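Local coordinates for protein UDP-N-acetylglucosamine 3-dehydrogenase (Acidithiobacillus ferrooxidans, PDB 7BVJ) that oxidises the 3-position of the glucosamine in UDP-N-acetylglucosamine to a ketone with NAD(+), a step in making the 2,3-diamino sugar of lipid A, at residues Ile89-Phe93 with Met159-His164; Leu166-Leu171 with Arg295-Ala300; Met1-Gly7 with Tyr22-Leu28. All blocks are in the same frame, centred on the assembly; numbering follows the deposited sequence.

Contact 1 (Ile89-Phe93 with Met159-His164); sequences IEKPF and MDLMIH
K91 reaches from the loop after strand 86-90 to helix 157-173 and ends on the carbonyl of D160. Its CB bond heads for the helix, and CD is the first atom to make contact, 4.1 Å from CG2 of I163, the two chains lying alongside and pointing opposite ways. CE then meets H164 obliquely, 3.4 Å from its CE1, the lysine chain running roughly at right angles to the histidine side chain. The chain bends at chi2 (94°) and again at chi4, the last turn bringing NZ onto D160 O in a hydrogen bond of 3.1 Å. NZ approaches this carbonyl well to one side, with a C=O...N angle of 114°. The carboxylate of D160 is a looser neighbour: OD1 stays 4.4 Å from NZ, beyond a salt bridge, while OD2 accepts the backbone N-H of D156. P92, joined to K91 by a cis peptide bond, fills the apolar side, its CB 4.1 Å from both M159 CE and I163 CD1. M159 and I163 in turn rest on helix 290-312. The side chain of K91 lies about 8 Å from the bound NAD. K91 or H164 is thought to be the base that takes the proton from the 3''-OH, and their meeting here is consistent with the active-site cleft of the Gfo/Idh/MocA fold, in which a Glu-Lys-Pro motif after a Rossmann strand faces the C-terminal domain.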
loop_
_atom_site.group_PDB
_atom_site.type_symbol
_atom_site.label_atom_id
_atom_site.label_comp_id
_atom_site.label_asym_id
_atom_site.label_seq_id
_atom_site.Cartn_x
_atom_site.Cartn_y
_atom_site.Cartn_z
ATOM N N ILE A 89 1.977 5.556 -8.338
ATOM C CA ILE A 89 3.306 5.222 -7.828
ATOM C C ILE A 89 3.174 4.070 -6.843
ATOM O O ILE A 89 2.359 4.129 -5.910
ATOM C CB ILE A 89 3.965 6.436 -7.153
ATOM C CG1 ILE A 89 4.103 7.593 -8.142
ATOM C CG2 ILE A 89 5.334 6.048 -6.556
ATOM C CD1 ILE A 89 4.656 8.853 -7.528
ATOM N N GLU A 90 3.964 3.019 -7.040
ATOM C CA GLU A 90 3.947 1.933 -6.067
ATOM C C GLU A 90 4.355 2.463 -4.692
ATOM O O GLU A 90 5.103 3.436 -4.572
ATOM C CB GLU A 90 4.865 0.796 -6.527
ATOM C CG GLU A 90 4.922 -0.440 -5.623
ATOM C CD GLU A 90 3.550 -1.085 -5.358
ATOM O OE1 GLU A 90 2.713 -1.172 -6.291
ATOM O OE2 GLU A 90 3.325 -1.524 -4.204
ATOM N N LYS A 91 3.793 1.867 -3.643
ATOM C CA LYS A 91 4.211 2.235 -2.299
ATOM C C LYS A 91 5.611 1.685 -2.020
ATOM O O LYS A 91 5.988 0.628 -2.530
ATOM C CB LYS A 91 3.223 1.708 -1.258
ATOM C CG LYS A 91 3.168 0.192 -1.172
ATOM C CD LYS A 91 4.096 -0.363 -0.083
ATOM C CE LYS A 91 4.144 -1.887 -0.166
ATOM N NZ LYS A 91 5.489 -2.460 0.115
ATOM N N PRO A 92 6.408 2.387 -1.211
ATOM C CA PRO A 92 6.098 3.700 -0.642
ATOM C C PRO A 92 6.333 4.849 -1.613
ATOM O O PRO A 92 7.136 4.734 -2.530
ATOM C CB PRO A 92 7.040 3.790 0.558
ATOM C CG PRO A 92 8.170 2.917 0.216
ATOM C CD PRO A 92 7.639 1.808 -0.639
ATOM N N PHE A 93 5.600 5.934 -1.374
ATOM C CA PHE A 93 5.614 7.139 -2.201
ATOM C C PHE A 93 7.036 7.565 -2.567
ATOM O O PHE A 93 7.405 7.603 -3.752
ATOM C CB PHE A 93 4.887 8.241 -1.416
ATOM C CG PHE A 93 4.503 9.457 -2.220
ATOM C CD1 PHE A 93 4.877 9.604 -3.552
ATOM C CD2 PHE A 93 3.745 10.464 -1.621
ATOM C CE1 PHE A 93 4.515 10.724 -4.272
ATOM C CE2 PHE A 93 3.371 11.597 -2.333
ATOM C CZ PHE A 93 3.761 11.731 -3.664
ATOM N N MET A 159 9.103 0.232 6.151
ATOM C CA MET A 159 8.684 0.886 4.911
ATOM C C MET A 159 8.063 -0.071 3.898
ATOM O O MET A 159 7.305 0.374 3.027
ATOM C CB MET A 159 9.869 1.615 4.261
ATOM C CG MET A 159 10.582 2.643 5.153
ATOM S SD MET A 159 9.564 3.991 5.810
ATOM C CE MET A 159 8.573 4.349 4.369
ATOM N N ASP A 160 8.357 -1.369 3.980
ATOM C CA ASP A 160 7.804 -2.330 3.036
ATOM C C ASP A 160 6.760 -3.268 3.631
ATOM O O ASP A 160 6.035 -3.899 2.862
ATOM C CB ASP A 160 8.927 -3.181 2.414
ATOM C CG ASP A 160 9.993 -2.336 1.725
ATOM O OD1 ASP A 160 9.633 -1.405 0.967
ATOM O OD2 ASP A 160 11.195 -2.591 1.962
ATOM N N LEU A 161 6.700 -3.423 4.961
ATOM C CA LEU A 161 5.701 -4.274 5.600
ATOM C C LEU A 161 4.759 -3.475 6.488
ATOM O O LEU A 161 3.548 -3.453 6.239
ATOM C CB LEU A 161 6.375 -5.367 6.441
ATOM C CG LEU A 161 7.336 -6.362 5.806
ATOM C CD1 LEU A 161 7.889 -7.274 6.878
ATOM C CD2 LEU A 161 6.618 -7.171 4.730
ATOM N N MET A 162 5.290 -2.778 7.492
ATOM C CA MET A 162 4.425 -2.177 8.497
ATOM C C MET A 162 3.601 -1.043 7.917
ATOM O O MET A 162 2.499 -0.756 8.409
ATOM C CB MET A 162 5.245 -1.670 9.680
ATOM C CG MET A 162 4.395 -1.490 10.922
ATOM S SD MET A 162 5.208 -0.609 12.241
ATOM C CE MET A 162 6.207 -1.912 12.994
ATOM N N ILE A 163 4.105 -0.419 6.854
ATOM C CA ILE A 163 3.440 0.740 6.273
ATOM C C ILE A 163 2.024 0.402 5.828
ATOM O O ILE A 163 1.156 1.283 5.809
ATOM C CB ILE A 163 4.286 1.287 5.109
ATOM C CG1 ILE A 163 3.832 2.695 4.727
ATOM C CG2 ILE A 163 4.208 0.346 3.924
ATOM C CD1 ILE A 163 4.845 3.462 3.954
ATOM N N HIS A 164 1.751 -0.872 5.515
ATOM C CA HIS A 164 0.384 -1.291 5.188
ATOM C C HIS A 164 -0.567 -1.012 6.336
ATOM O O HIS A 164 -1.619 -0.375 6.163
ATOM C CB HIS A 164 0.342 -2.784 4.860
ATOM C CG HIS A 164 0.990 -3.138 3.558
ATOM N ND1 HIS A 164 0.607 -2.572 2.361
ATOM C CD2 HIS A 164 1.996 -3.997 3.266
ATOM C CE1 HIS A 164 1.343 -3.072 1.386
ATOM N NE2 HIS A 164 2.196 -3.935 1.907
#

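Contact 2 (Leu166-Leu171 with Arg295-Ala300); sequences LDLTLL and RVLAAA
V296 presses its CG2 methyl against the backbone of helix 157-173, 3.4 Å from D167 N, and has L166 and L170 on the same helix as its neighbours. CG2 also meets L166 CB at 3.8 Å. A chi1 of 62° puts CG1 alongside the CB and OD1 of D167 and swings CG2, opposite the valine's N, onto the D167 backbone; the side chains of V296 and D167 cross nearly perpendicularly. One turn further along, L170 sends CD1 between V296 and A299, 3.7 Å from V296 CA and 4.2 Å from A299 CB. At the other end L166 lays its CD1 on A300, 3.9 Å from the CA. With only a methyl at A300, the tip of L166 comes as close to the backbone CA as to the CB. R295 closes the row: NH2 reaches L170 CB at 3.6 Å, and that carbon sits at the edge of the guanidinium, in its plane.

The two segments approach to 9.4 Å between axes and run at 123° to one another, more nearly antiparallel than parallel. Behind them, L166 and A299 both touch M199 of the large sheet, and L166 also touches L209, while I163 and M159 extend the packing along helix 157-173. D167 is fixed from outside, OD2 in a salt bridge with R121, and H118 touches both D167 and V296. R295 NH2, 4.9 Å from D167 OD1, may add a modest long-range attraction. No hydrogen bond joins the two segments, and the helix pair is held chiefly by van der Waals packing of aliphatic groups; the one carboxylate at the interface, D167, is buried beside V296 with its charge met by R121, while R295 lies toward the rim.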
loop_
_atom_site.group_PDB
_atom_site.type_symbol
_atom_site.label_atom_id
_atom_site.label_comp_id
_atom_site.label_asym_id
_atom_site.label_seq_id
_atom_site.Cartn_x
_atom_site.Cartn_y
_atom_site.Cartn_z
ATOM N N LEU A 166 0.088 0.709 9.164
ATOM C CA LEU A 166 0.091 2.133 9.483
ATOM C C LEU A 166 -0.923 2.884 8.623
ATOM O O LEU A 166 -1.703 3.699 9.137
ATOM C CB LEU A 166 1.496 2.707 9.313
ATOM C CG LEU A 166 2.508 2.239 10.378
ATOM C CD1 LEU A 166 3.976 2.450 9.937
ATOM C CD2 LEU A 166 2.249 2.922 11.734
ATOM N N ASP A 167 -0.953 2.594 7.314
ATOM C CA ASP A 167 -1.886 3.280 6.431
ATOM C C ASP A 167 -3.328 2.933 6.777
ATOM O O ASP A 167 -4.188 3.817 6.823
ATOM C CB ASP A 167 -1.584 2.926 4.978
ATOM C CG ASP A 167 -2.589 3.534 4.015
ATOM O OD1 ASP A 167 -2.788 4.774 4.065
ATOM O OD2 ASP A 167 -3.184 2.764 3.221
ATOM N N LEU A 168 -3.606 1.644 6.992
ATOM C CA LEU A 168 -4.941 1.216 7.381
ATOM C C LEU A 168 -5.391 1.926 8.647
ATOM O O LEU A 168 -6.538 2.368 8.749
ATOM C CB LEU A 168 -4.970 -0.297 7.592
ATOM C CG LEU A 168 -4.898 -1.134 6.314
ATOM C CD1 LEU A 168 -4.797 -2.640 6.620
ATOM C CD2 LEU A 168 -6.097 -0.809 5.400
ATOM N N THR A 169 -4.489 2.035 9.618
ATOM C CA THR A 169 -4.763 2.757 10.850
ATOM C C THR A 169 -5.175 4.193 10.562
ATOM O O THR A 169 -6.220 4.673 11.040
ATOM C CB THR A 169 -3.509 2.732 11.715
ATOM O OG1 THR A 169 -3.235 1.383 12.152
ATOM C CG2 THR A 169 -3.674 3.687 12.878
ATOM N N LEU A 170 -4.348 4.906 9.790
ATOM C CA LEU A 170 -4.667 6.307 9.526
ATOM C C LEU A 170 -5.990 6.437 8.780
ATOM O O LEU A 170 -6.736 7.391 9.007
ATOM C CB LEU A 170 -3.534 6.987 8.754
ATOM C CG LEU A 170 -2.226 7.168 9.545
ATOM C CD1 LEU A 170 -1.087 7.543 8.620
ATOM C CD2 LEU A 170 -2.355 8.200 10.657
ATOM N N LEU A 171 -6.313 5.472 7.916
ATOM C CA LEU A 171 -7.524 5.574 7.108
ATOM C C LEU A 171 -8.773 5.260 7.926
ATOM O O LEU A 171 -9.748 6.014 7.899
ATOM C CB LEU A 171 -7.435 4.637 5.903
ATOM C CG LEU A 171 -8.621 4.660 4.940
ATOM C CD1 LEU A 171 -8.566 5.913 4.114
ATOM C CD2 LEU A 171 -8.612 3.434 4.063
ATOM N N ARG A 295 1.069 11.233 4.244
ATOM C CA ARG A 295 0.658 11.032 5.638
ATOM C C ARG A 295 1.254 9.749 6.200
ATOM O O ARG A 295 1.921 9.749 7.255
ATOM C CB ARG A 295 -0.878 10.983 5.741
ATOM C CG ARG A 295 -1.566 12.323 6.001
ATOM C CD ARG A 295 -2.922 12.175 6.747
ATOM N NE ARG A 295 -3.382 10.789 6.754
ATOM C CZ ARG A 295 -4.168 10.248 5.828
ATOM N NH1 ARG A 295 -4.611 10.994 4.816
ATOM N NH2 ARG A 295 -4.513 8.962 5.910
ATOM N N VAL A 296 1.011 8.632 5.512
ATOM C CA VAL A 296 1.538 7.334 6.021
ATOM C C VAL A 296 3.067 7.330 5.948
ATOM O O VAL A 296 3.647 6.717 6.798
ATOM C CB VAL A 296 0.885 6.071 5.425
ATOM C CG1 VAL A 296 1.058 5.906 3.944
ATOM C CG2 VAL A 296 1.327 4.836 6.160
ATOM N N LEU A 297 3.654 7.965 4.933
ATOM C CA LEU A 297 5.111 8.016 4.816
ATOM C C LEU A 297 5.745 8.715 6.014
ATOM O O LEU A 297 6.761 8.249 6.542
ATOM C CB LEU A 297 5.518 8.722 3.519
ATOM C CG LEU A 297 7.027 8.952 3.359
ATOM C CD1 LEU A 297 7.764 7.651 3.069
ATOM C CD2 LEU A 297 7.336 9.982 2.288
ATOM N N ALA A 298 5.167 9.844 6.438
ATOM C CA ALA A 298 5.661 10.555 7.619
ATOM C C ALA A 298 5.519 9.704 8.880
ATOM O O ALA A 298 6.443 9.636 9.704
ATOM C CB ALA A 298 4.916 11.886 7.785
ATOM N N ALA A 299 4.377 9.028 9.037
ATOM C CA ALA A 299 4.238 8.112 10.169
ATOM C C ALA A 299 5.287 6.998 10.131
ATOM O O ALA A 299 5.867 6.625 11.165
ATOM C CB ALA A 299 2.829 7.518 10.185
ATOM N N ALA A 300 5.516 6.425 8.954
ATOM C CA ALA A 300 6.433 5.303 8.869
ATOM C C ALA A 300 7.846 5.757 9.177
ATOM O O ALA A 300 8.598 5.042 9.840
ATOM C CB ALA A 300 6.360 4.649 7.497
#

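Contact 3 (Met1-Gly7 with Tyr22-Leu28); sequences MIHMRTG and YAAISQL
R5 and T6 pair in parallel with Q27 and L28, joining strands 5-9 and 27-32 at the start of the first beta-alpha-beta unit of the Rossmann domain; helix 13-25 makes the crossover between them. The N-H of Q27 donates to M4 O at 3.0 Å, and T6 N then returns to Q27 O at 3.1 Å. Ahead of the strand, I2 N bonds I25 O at 2.9 Å, linking the residues before the strand to the last turn of the helix. M1 curls round the same end, its sulfur SD 3.4 Å from A24 O.

On one face of the sheet T6 and L28 turn inward to the helix. The tyrosine ring of Y22 lies against T6, with CD1 3.5 Å from T6 CB in an oblique approach, and S26 OG lies at the ring's edge, in its plane. Y22 is steadied from beyond the pair: its hydroxyl bonds S65 on the next strand, and its side chain touches I273 and F276 of helix 268-282. R5 points to the other face and forms a salt bridge with D62. The unit carries the glycine-rich turn, G10, G12 and G15, that lines the NAD pocket. Where helix gives way to strand, two hydroxyls bridge the gap in series. T6 OG1, set by a chi1 of 59° between its backbone N and carbonyl carbon, donates to S26 OG at 2.8 Å, and S26 OG passes its own hydrogen on to Y22 O, also at 2.8 Å.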
loop_
_atom_site.group_PDB
_atom_site.type_symbol
_atom_site.label_atom_id
_atom_site.label_comp_id
_atom_site.label_asym_id
_atom_site.label_seq_id
_atom_site.Cartn_x
_atom_site.Cartn_y
_atom_site.Cartn_z
ATOM N N MET A 1 -13.641 -1.950 -19.642
ATOM C CA MET A 1 -12.419 -1.498 -20.298
ATOM C C MET A 1 -12.449 0.004 -20.550
ATOM O O MET A 1 -13.359 0.516 -21.217
ATOM C CB MET A 1 -12.205 -2.235 -21.620
ATOM C CG MET A 1 -10.913 -1.847 -22.328
ATOM S SD MET A 1 -9.861 -3.275 -22.649
ATOM C CE MET A 1 -10.809 -4.132 -23.913
ATOM N N ILE A 2 -11.439 0.700 -20.018
ATOM C CA ILE A 2 -11.327 2.151 -20.106
ATOM C C ILE A 2 -10.554 2.518 -21.365
ATOM O O ILE A 2 -9.616 1.817 -21.765
ATOM C CB ILE A 2 -10.656 2.704 -18.837
ATOM C CG1 ILE A 2 -11.388 2.158 -17.606
ATOM C CG2 ILE A 2 -10.662 4.228 -18.820
ATOM C CD1 ILE A 2 -10.506 1.936 -16.419
ATOM N N HIS A 3 -10.954 3.608 -22.012
ATOM C CA HIS A 3 -10.257 4.071 -23.207
ATOM C C HIS A 3 -9.194 5.050 -22.740
ATOM O O HIS A 3 -9.439 6.245 -22.563
ATOM C CB HIS A 3 -11.224 4.677 -24.212
ATOM C CG HIS A 3 -12.216 3.689 -24.734
ATOM N ND1 HIS A 3 -11.837 2.521 -25.360
ATOM C CD2 HIS A 3 -13.569 3.669 -24.684
ATOM C CE1 HIS A 3 -12.915 1.837 -25.700
ATOM N NE2 HIS A 3 -13.979 2.509 -25.295
ATOM N N MET A 4 -7.993 4.521 -22.533
ATOM C CA MET A 4 -6.895 5.282 -21.970
ATOM C C MET A 4 -5.580 4.696 -22.469
ATOM O O MET A 4 -5.423 3.470 -22.511
ATOM C CB MET A 4 -6.951 5.239 -20.446
ATOM C CG MET A 4 -5.873 6.028 -19.780
ATOM S SD MET A 4 -6.518 7.617 -19.298
ATOM C CE MET A 4 -7.195 7.144 -17.721
ATOM N N ARG A 5 -4.640 5.570 -22.836
ATOM C CA ARG A 5 -3.296 5.140 -23.205
ATOM C C ARG A 5 -2.441 5.030 -21.943
ATOM O O ARG A 5 -2.225 6.026 -21.233
ATOM C CB ARG A 5 -2.668 6.107 -24.207
ATOM C CG ARG A 5 -3.290 6.036 -25.587
ATOM C CD ARG A 5 -2.778 7.180 -26.433
ATOM N NE ARG A 5 -2.929 8.465 -25.762
ATOM C CZ ARG A 5 -2.045 9.456 -25.841
ATOM N NH1 ARG A 5 -0.938 9.300 -26.558
ATOM N NH2 ARG A 5 -2.263 10.597 -25.202
ATOM N N THR A 6 -1.951 3.820 -21.674
ATOM C CA THR A 6 -1.303 3.505 -20.410
ATOM C C THR A 6 0.079 2.903 -20.640
ATOM O O THR A 6 0.385 2.350 -21.701
ATOM C CB THR A 6 -2.152 2.541 -19.571
ATOM O OG1 THR A 6 -2.373 1.327 -20.306
ATOM C CG2 THR A 6 -3.494 3.174 -19.209
ATOM N N GLY A 7 0.925 3.042 -19.616
ATOM C CA GLY A 7 2.257 2.471 -19.633
ATOM C C GLY A 7 2.735 2.140 -18.232
ATOM O O GLY A 7 2.140 2.544 -17.229
ATOM N N TYR A 22 -2.941 -3.470 -16.923
ATOM C CA TYR A 22 -3.227 -2.405 -17.879
ATOM C C TYR A 22 -3.565 -2.977 -19.244
ATOM O O TYR A 22 -4.453 -2.463 -19.936
ATOM C CB TYR A 22 -2.052 -1.445 -17.996
ATOM C CG TYR A 22 -1.908 -0.421 -16.879
ATOM C CD1 TYR A 22 -2.813 0.624 -16.739
ATOM C CD2 TYR A 22 -0.825 -0.469 -16.013
ATOM C CE1 TYR A 22 -2.658 1.578 -15.748
ATOM C CE2 TYR A 22 -0.669 0.468 -15.011
ATOM C CZ TYR A 22 -1.586 1.490 -14.885
ATOM O OH TYR A 22 -1.433 2.421 -13.885
ATOM N N ALA A 23 -2.870 -4.041 -19.652
ATOM C CA ALA A 23 -3.166 -4.653 -20.944
ATOM C C ALA A 23 -4.569 -5.240 -20.972
ATOM O O ALA A 23 -5.226 -5.232 -22.025
ATOM C CB ALA A 23 -2.141 -5.739 -21.267
ATOM N N ALA A 24 -5.046 -5.746 -19.831
ATOM C CA ALA A 24 -6.395 -6.296 -19.816
ATOM C C ALA A 24 -7.485 -5.221 -19.808
ATOM O O ALA A 24 -8.576 -5.457 -20.338
ATOM C CB ALA A 24 -6.578 -7.223 -18.614
ATOM N N ILE A 25 -7.253 -4.049 -19.218
ATOM C CA ILE A 25 -8.362 -3.122 -18.997
ATOM C C ILE A 25 -8.209 -1.781 -19.705
ATOM O O ILE A 25 -9.040 -0.891 -19.492
ATOM C CB ILE A 25 -8.593 -2.888 -17.495
ATOM C CG1 ILE A 25 -7.496 -1.978 -16.942
ATOM C CG2 ILE A 25 -8.670 -4.213 -16.767
ATOM C CD1 ILE A 25 -7.631 -1.768 -15.476
ATOM N N SER A 26 -7.186 -1.593 -20.526
ATOM C CA SER A 26 -6.941 -0.301 -21.167
ATOM C C SER A 26 -6.118 -0.557 -22.418
ATOM O O SER A 26 -5.930 -1.707 -22.826
ATOM C CB SER A 26 -6.239 0.680 -20.215
ATOM O OG SER A 26 -4.891 0.279 -19.920
ATOM N N GLN A 27 -5.615 0.522 -23.019
ATOM C CA GLN A 27 -4.812 0.448 -24.242
ATOM C C GLN A 27 -3.346 0.610 -23.837
ATOM O O GLN A 27 -2.799 1.718 -23.803
ATOM C CB GLN A 27 -5.257 1.504 -25.248
ATOM C CG GLN A 27 -6.613 1.206 -25.894
ATOM C CD GLN A 27 -7.785 1.503 -24.965
ATOM O OE1 GLN A 27 -7.964 2.635 -24.521
ATOM N NE2 GLN A 27 -8.586 0.483 -24.668
ATOM N N LEU A 28 -2.721 -0.508 -23.492
ATOM C CA LEU A 28 -1.328 -0.498 -23.048
ATOM C C LEU A 28 -0.422 -0.201 -24.236
ATOM O O LEU A 28 -0.263 -1.043 -25.120
ATOM C CB LEU A 28 -0.965 -1.837 -22.416
ATOM C CG LEU A 28 0.473 -2.035 -21.892
ATOM C CD1 LEU A 28 0.781 -1.191 -20.664
ATOM C CD2 LEU A 28 0.762 -3.508 -21.596
#

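Contacts 1 and 2 follow one another along helix 157-173, their centres 9 Å apart, and they touch directly: M159 SD lies 3.7 Å from A300 CB, and I163 CD1 is 4.0 Å from the same methyl. M159 and I163, which meet P92, thus also pack on helix 290-312. Contact 3 lies farther off, its centre 25 Å from that of contact 1 and 30 Å from that of contact 2, yet contacts 1 and 3 both reach the parallel sheet of the NAD-binding domain. The coenzyme relates these two as well: L14, which binds NAD(+), has its side chain about 7 Å from that of K91 and about 10 Å from that of Y22.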